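Local coordinates for phosphatidylglycerophosphatase and protein-tyrosine phosphatase 1 (Mus musculus, PDB 3RGO) that dephosphorylates phosphatidylglycerophosphate to phosphatidylglycerol, a step on the way to cardiolipin, the phospholipid characteristic of mitochondria, at residues H7-G12 / A108-Q113; P15-T20 / S48-K53. All blocks are in the same frame, centred on the assembly; numbering follows the deposited sequence.

Overall arrangement
Both contacts belong to the dual-specificity phosphatase fold, a central sheet with helices packed on it, and they sit well apart, their centres about 21 Å from one another. The centre of contact 1 is about 6 Å from the centre of the protein, where strand 9-12 meets helix 102-115 in a buried interface away from the active site. Contact 2 is peripheral, its centre about 17 Å from the centre of the protein, and joins the loop after that same strand to helix 48-53. Its Pro15 side chain comes to about 9 Å from that of Cys96, the predicted phosphocysteine nucleophile. Residues 7-20 thus run from the interior to the surface, with contact 2 nested inside the loop that contact 1 closes.

Contact 1 of 2, residues H7-G12 / A108-Q113; sequences HTVLLG and AAYLIQ
Val9 sets its CG2 methyl over the face of the Tyr110 ring, joining the sheet of the dual-specificity phosphatase fold to helix 102-115. This is a CH-pi contact: CG2 of Val9 stands 3.6 Å from the centroid of the Tyr110 ring and 12° off the ring normal, so the methyl sits over the middle of the face. The side chains of Val9 and Tyr110 both set out toward the other segment, then slide past each other in opposite directions. With CG anti to the backbone N (chi1 162°), Tyr110 sends its ring out from the helix toward the strand, bridging backbones whose nearest CA atoms, those of Val9 and Tyr110, are 8.8 Å apart. Val9 takes the ring face while Thr8 comes to its hydroxyl end, with CB of Thr8 3.8 Å from OH of Tyr110. That hydroxyl is hydrogen-bonded to OD2 of Asp6, while OD1 accepts from the backbone N of Thr8 and of Val9, so one carboxylate ties the ring's polar end to the start of the strand. A water adds a second link: its oxygen lies a short 2.5 Å from OG1 of Thr8 and gives a weak, 3.3 Å bond to OH of Tyr110.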
loop_
_atom_site.group_PDB
_atom_site.type_symbol
_atom_site.label_atom_id
_atom_site.label_comp_id
_atom_site.label_asym_id
_atom_site.label_seq_id
_atom_site.Cartn_x
_atom_site.Cartn_y
_atom_site.Cartn_z
ATOM N N HIS A 7 3.028 -12.659 -1.237
ATOM C CA HIS A 7 2.075 -13.280 -2.149
ATOM C C HIS A 7 0.897 -12.355 -2.492
ATOM O O HIS A 7 0.240 -12.540 -3.513
ATOM C CB HIS A 7 1.574 -14.609 -1.567
ATOM C CG HIS A 7 0.829 -15.459 -2.550
ATOM N ND1 HIS A 7 -0.547 -15.507 -2.602
ATOM C CD2 HIS A 7 1.272 -16.293 -3.521
ATOM C CE1 HIS A 7 -0.921 -16.338 -3.561
ATOM N NE2 HIS A 7 0.163 -16.826 -4.134
ATOM N N THR A 8 0.636 -11.363 -1.640
ATOM C CA THR A 8 -0.503 -10.459 -1.835
ATOM C C THR A 8 -0.092 -9.080 -2.348
ATOM O O THR A 8 -0.620 -8.586 -3.346
ATOM C CB THR A 8 -1.306 -10.244 -0.522
ATOM O OG1 THR A 8 -1.810 -11.495 -0.039
ATOM C CG2 THR A 8 -2.475 -9.293 -0.751
ATOM N N VAL A 9 0.859 -8.462 -1.660
ATOM C CA VAL A 9 1.152 -7.052 -1.888
ATOM C C VAL A 9 2.314 -6.791 -2.839
ATOM O O VAL A 9 3.350 -7.446 -2.772
ATOM C CB VAL A 9 1.406 -6.325 -0.557
ATOM C CG1 VAL A 9 1.975 -4.924 -0.801
ATOM C CG2 VAL A 9 0.121 -6.270 0.253
ATOM N N LEU A 10 2.117 -5.828 -3.734
ATOM C CA LEU A 10 3.211 -5.263 -4.507
ATOM C C LEU A 10 3.309 -3.770 -4.214
ATOM O O LEU A 10 2.300 -3.106 -3.965
ATOM C CB LEU A 10 3.008 -5.500 -6.006
ATOM C CG LEU A 10 2.802 -6.962 -6.414
ATOM C CD1 LEU A 10 1.317 -7.275 -6.546
ATOM C CD2 LEU A 10 3.533 -7.258 -7.714
ATOM N N LEU A 11 4.534 -3.260 -4.231
ATOM C CA LEU A 11 4.811 -1.852 -3.980
ATOM C C LEU A 11 5.593 -1.291 -5.167
ATOM O O LEU A 11 6.628 -1.839 -5.545
ATOM C CB LEU A 11 5.630 -1.697 -2.698
ATOM C CG LEU A 11 6.249 -0.324 -2.424
ATOM C CD1 LEU A 11 5.180 0.729 -2.162
ATOM C CD2 LEU A 11 7.234 -0.392 -1.266
ATOM N N GLY A 12 5.097 -0.209 -5.761
ATOM C CA GLY A 12 5.761 0.378 -6.917
ATOM C C GLY A 12 5.378 1.810 -7.232
ATOM O O GLY A 12 4.540 2.410 -6.559
ATOM N N ALA A 108 4.187 -0.878 5.028
ATOM C CA ALA A 108 4.711 -1.102 6.372
ATOM C C ALA A 108 3.596 -1.445 7.351
ATOM O O ALA A 108 3.737 -2.350 8.169
ATOM C CB ALA A 108 5.499 0.129 6.866
ATOM N N ALA A 109 2.486 -0.721 7.269
ATOM C CA ALA A 109 1.378 -0.961 8.181
ATOM C C ALA A 109 0.803 -2.360 7.961
ATOM O O ALA A 109 0.534 -3.087 8.915
ATOM C CB ALA A 109 0.302 0.104 8.007
ATOM N N TYR A 110 0.624 -2.723 6.696
ATOM C CA TYR A 110 0.194 -4.066 6.320
ATOM C C TYR A 110 1.072 -5.138 6.969
ATOM O O TYR A 110 0.562 -6.050 7.621
ATOM C CB TYR A 110 0.215 -4.207 4.792
ATOM C CG TYR A 110 0.205 -5.627 4.275
ATOM C CD1 TYR A 110 -0.977 -6.352 4.200
ATOM C CD2 TYR A 110 1.381 -6.239 3.852
ATOM C CE1 TYR A 110 -0.988 -7.658 3.726
ATOM C CE2 TYR A 110 1.382 -7.531 3.376
ATOM C CZ TYR A 110 0.198 -8.240 3.316
ATOM O OH TYR A 110 0.199 -9.531 2.840
ATOM N N LEU A 111 2.388 -5.023 6.794
ATOM C CA LEU A 111 3.321 -5.999 7.355
ATOM C C LEU A 111 3.287 -6.033 8.882
ATOM O O LEU A 111 3.374 -7.105 9.497
ATOM C CB LEU A 111 4.740 -5.724 6.859
ATOM C CG LEU A 111 4.962 -5.930 5.357
ATOM C CD1 LEU A 111 6.351 -5.457 4.957
ATOM C CD2 LEU A 111 4.748 -7.391 4.962
ATOM N N ILE A 112 3.175 -4.862 9.497
ATOM C CA ILE A 112 3.067 -4.793 10.947
ATOM C C ILE A 112 1.900 -5.637 11.437
ATOM O O ILE A 112 2.045 -6.445 12.353
ATOM C CB ILE A 112 2.906 -3.341 11.438
ATOM C CG1 ILE A 112 4.222 -2.576 11.245
ATOM C CG2 ILE A 112 2.475 -3.312 12.900
ATOM C CD1 ILE A 112 4.118 -1.081 11.500
ATOM N N GLN A 113 0.745 -5.453 10.812
ATOM C CA GLN A 113 -0.453 -6.157 11.231
ATOM C C GLN A 113 -0.354 -7.646 10.922
ATOM O O GLN A 113 -0.642 -8.479 11.776
ATOM C CB GLN A 113 -1.698 -5.563 10.571
ATOM C CG GLN A 113 -2.944 -6.420 10.784
ATOM C CD GLN A 113 -4.223 -5.629 10.669
ATOM O OE1 GLN A 113 -4.216 -4.403 10.749
ATOM N NE2 GLN A 113 -5.336 -6.329 10.479
HETATM O O HOH W 1 -0.200 -12.595 1.558
#

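Contact 2 of 2, residues P15-T20 / S48-K53; sequences PLKNMT and SKEWKK
The carbonyl O of Lys17, in the turn facing Glu50 and Trp51, is gripped twice by Thr20, at 2.8 Å by its OG1 and at 3.3 Å by its backbone N. Both arrive from one face of the carbonyl plane, the hydroxyl tilted 30° out of it, and OG1 takes a hydrogen bond from ND2 of Asn46. The turn leads into helix 20-26 and packs beside helix 48-53 of this dual-specificity phosphatase domain. Trp51 reaches over with the benzo end of its indole, and Pro15 meets the ring edge, near the plane, with CB 4.0 Å from CZ2 of Trp51, the side chains crossing at about a right angle. Nearer the surface Lys17 bends and passes Glu50 obliquely, laying CE 3.1 Å from OE1, while NZ stays 4.1 Å from OE2, too far for a salt bridge. With CG anti to the carbonyl carbon (chi1 -71°), Glu50 brings OE1 to accept from the backbone N of Thr47. An alanine in place of Glu50 is likely to leave that N-H without its acceptor and the lysine amine without its nearby opposite charge. The join is thus mainly apolar, Trp51 against Pro15 with Thr20 beside the ring, and Lys17 and Glu50 probably attract each other weakly at the surface.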
loop_
_atom_site.group_PDB
_atom_site.type_symbol
_atom_site.label_atom_id
_atom_site.label_comp_id
_atom_site.label_asym_id
_atom_site.label_seq_id
_atom_site.Cartn_x
_atom_site.Cartn_y
_atom_site.Cartn_z
ATOM N N PRO A 15 1.129 3.341 -11.483
ATOM C CA PRO A 15 0.906 2.381 -12.565
ATOM C C PRO A 15 0.466 3.096 -13.829
ATOM O O PRO A 15 -0.528 3.827 -13.807
ATOM C CB PRO A 15 -0.257 1.526 -12.045
ATOM C CG PRO A 15 -0.504 1.971 -10.630
ATOM C CD PRO A 15 0.006 3.360 -10.534
ATOM N N LEU A 16 1.201 2.888 -14.914
ATOM C CA LEU A 16 0.837 3.448 -16.207
ATOM C C LEU A 16 -0.328 2.679 -16.813
ATOM O O LEU A 16 -0.464 1.476 -16.598
ATOM C CB LEU A 16 2.029 3.388 -17.160
ATOM C CG LEU A 16 3.129 4.443 -17.047
ATOM C CD1 LEU A 16 3.198 5.048 -15.660
ATOM C CD2 LEU A 16 4.466 3.839 -17.449
ATOM N N LYS A 17 -1.166 3.376 -17.574
ATOM C CA LYS A 17 -2.251 2.734 -18.308
ATOM C C LYS A 17 -1.789 1.448 -18.995
ATOM O O LYS A 17 -2.471 0.421 -18.944
ATOM C CB LYS A 17 -2.803 3.688 -19.366
ATOM C CG LYS A 17 -3.360 4.986 -18.820
ATOM C CD LYS A 17 -4.862 4.906 -18.639
ATOM C CE LYS A 17 -5.498 6.270 -18.836
ATOM N NZ LYS A 17 -5.151 6.827 -20.169
ATOM N N ASN A 18 -0.621 1.517 -19.631
ATOM C CA ASN A 18 -0.112 0.423 -20.451
ATOM C C ASN A 18 0.301 -0.816 -19.661
ATOM O O ASN A 18 0.426 -1.905 -20.227
ATOM C CB ASN A 18 1.069 0.905 -21.300
ATOM C CG ASN A 18 2.376 0.913 -20.527
ATOM O OD1 ASN A 18 2.710 1.889 -19.854
ATOM N ND2 ASN A 18 3.124 -0.183 -20.618
ATOM N N MET A 19 0.520 -0.650 -18.360
ATOM C CA MET A 19 0.987 -1.744 -17.511
ATOM C C MET A 19 -0.160 -2.626 -17.035
ATOM O O MET A 19 0.054 -3.749 -16.576
ATOM C CB MET A 19 1.742 -1.187 -16.302
ATOM C CG MET A 19 2.936 -0.325 -16.669
ATOM S SD MET A 19 3.620 0.518 -15.232
ATOM C CE MET A 19 3.941 -0.876 -14.153
ATOM N N THR A 20 -1.376 -2.102 -17.143
ATOM C CA THR A 20 -2.574 -2.785 -16.670
ATOM C C THR A 20 -2.593 -4.273 -17.007
ATOM O O THR A 20 -2.807 -5.112 -16.135
ATOM C CB THR A 20 -3.840 -2.129 -17.251
ATOM O OG1 THR A 20 -3.907 -0.766 -16.819
ATOM C CG2 THR A 20 -5.091 -2.863 -16.794
ATOM N N SER A 48 -10.693 5.135 -12.168
ATOM C CA SER A 48 -11.263 4.054 -11.375
ATOM C C SER A 48 -12.048 3.094 -12.264
ATOM O O SER A 48 -12.081 1.888 -12.014
ATOM C CB SER A 48 -12.165 4.607 -10.274
ATOM O OG SER A 48 -12.676 3.552 -9.479
ATOM N N LYS A 49 -12.678 3.640 -13.299
ATOM C CA LYS A 49 -13.462 2.837 -14.230
ATOM C C LYS A 49 -12.578 1.978 -15.131
ATOM O O LYS A 49 -12.911 0.833 -15.420
ATOM C CB LYS A 49 -14.392 3.724 -15.065
ATOM C CG LYS A 49 -13.884 5.141 -15.267
ATOM C CD LYS A 49 -13.745 5.489 -16.745
ATOM C CE LYS A 49 -13.204 6.900 -16.929
ATOM N NZ LYS A 49 -12.949 7.226 -18.360
ATOM N N GLU A 50 -11.450 2.529 -15.568
ATOM C CA GLU A 50 -10.502 1.759 -16.367
ATOM C C GLU A 50 -9.921 0.605 -15.549
ATOM O O GLU A 50 -9.501 -0.414 -16.100
ATOM C CB GLU A 50 -9.395 2.659 -16.922
ATOM C CG GLU A 50 -9.876 3.608 -18.022
ATOM C CD GLU A 50 -8.794 4.555 -18.499
ATOM O OE1 GLU A 50 -8.151 5.210 -17.651
ATOM O OE2 GLU A 50 -8.593 4.652 -19.728
ATOM N N TRP A 51 -9.911 0.760 -14.231
ATOM C CA TRP A 51 -9.525 -0.342 -13.359
ATOM C C TRP A 51 -10.629 -1.403 -13.300
ATOM O O TRP A 51 -10.356 -2.601 -13.403
ATOM C CB TRP A 51 -9.194 0.159 -11.951
ATOM C CG TRP A 51 -7.825 0.769 -11.807
ATOM C CD1 TRP A 51 -7.531 2.047 -11.422
ATOM C CD2 TRP A 51 -6.565 0.121 -12.030
ATOM N NE1 TRP A 51 -6.170 2.234 -11.391
ATOM C CE2 TRP A 51 -5.554 1.067 -11.760
ATOM C CE3 TRP A 51 -6.195 -1.167 -12.427
ATOM C CZ2 TRP A 51 -4.199 0.766 -11.879
ATOM C CZ3 TRP A 51 -4.848 -1.463 -12.547
ATOM C CH2 TRP A 51 -3.867 -0.500 -12.272
ATOM N N LYS A 52 -11.871 -0.959 -13.120
ATOM C CA LYS A 52 -13.010 -1.874 -13.105
ATOM C C LYS A 52 -13.016 -2.754 -14.351
ATOM O O LYS A 52 -13.177 -3.973 -14.259
ATOM C CB LYS A 52 -14.331 -1.106 -13.024
ATOM C CG LYS A 52 -14.580 -0.388 -11.707
ATOM C CD LYS A 52 -16.025 0.089 -11.617
ATOM C CE LYS A 52 -16.424 0.883 -12.855
ATOM N NZ LYS A 52 -17.859 1.280 -12.833
ATOM N N LYS A 53 -12.847 -2.122 -15.510
ATOM C CA LYS A 53 -12.806 -2.829 -16.788
ATOM C C LYS A 53 -11.828 -4.000 -16.755
ATOM O O LYS A 53 -12.117 -5.078 -17.276
ATOM C CB LYS A 53 -12.423 -1.871 -17.923
ATOM C CG LYS A 53 -13.593 -1.142 -18.572
ATOM C CD LYS A 53 -14.316 -0.236 -17.587
ATOM C CE LYS A 53 -15.292 0.691 -18.297
ATOM N NZ LYS A 53 -15.941 1.644 -17.351
#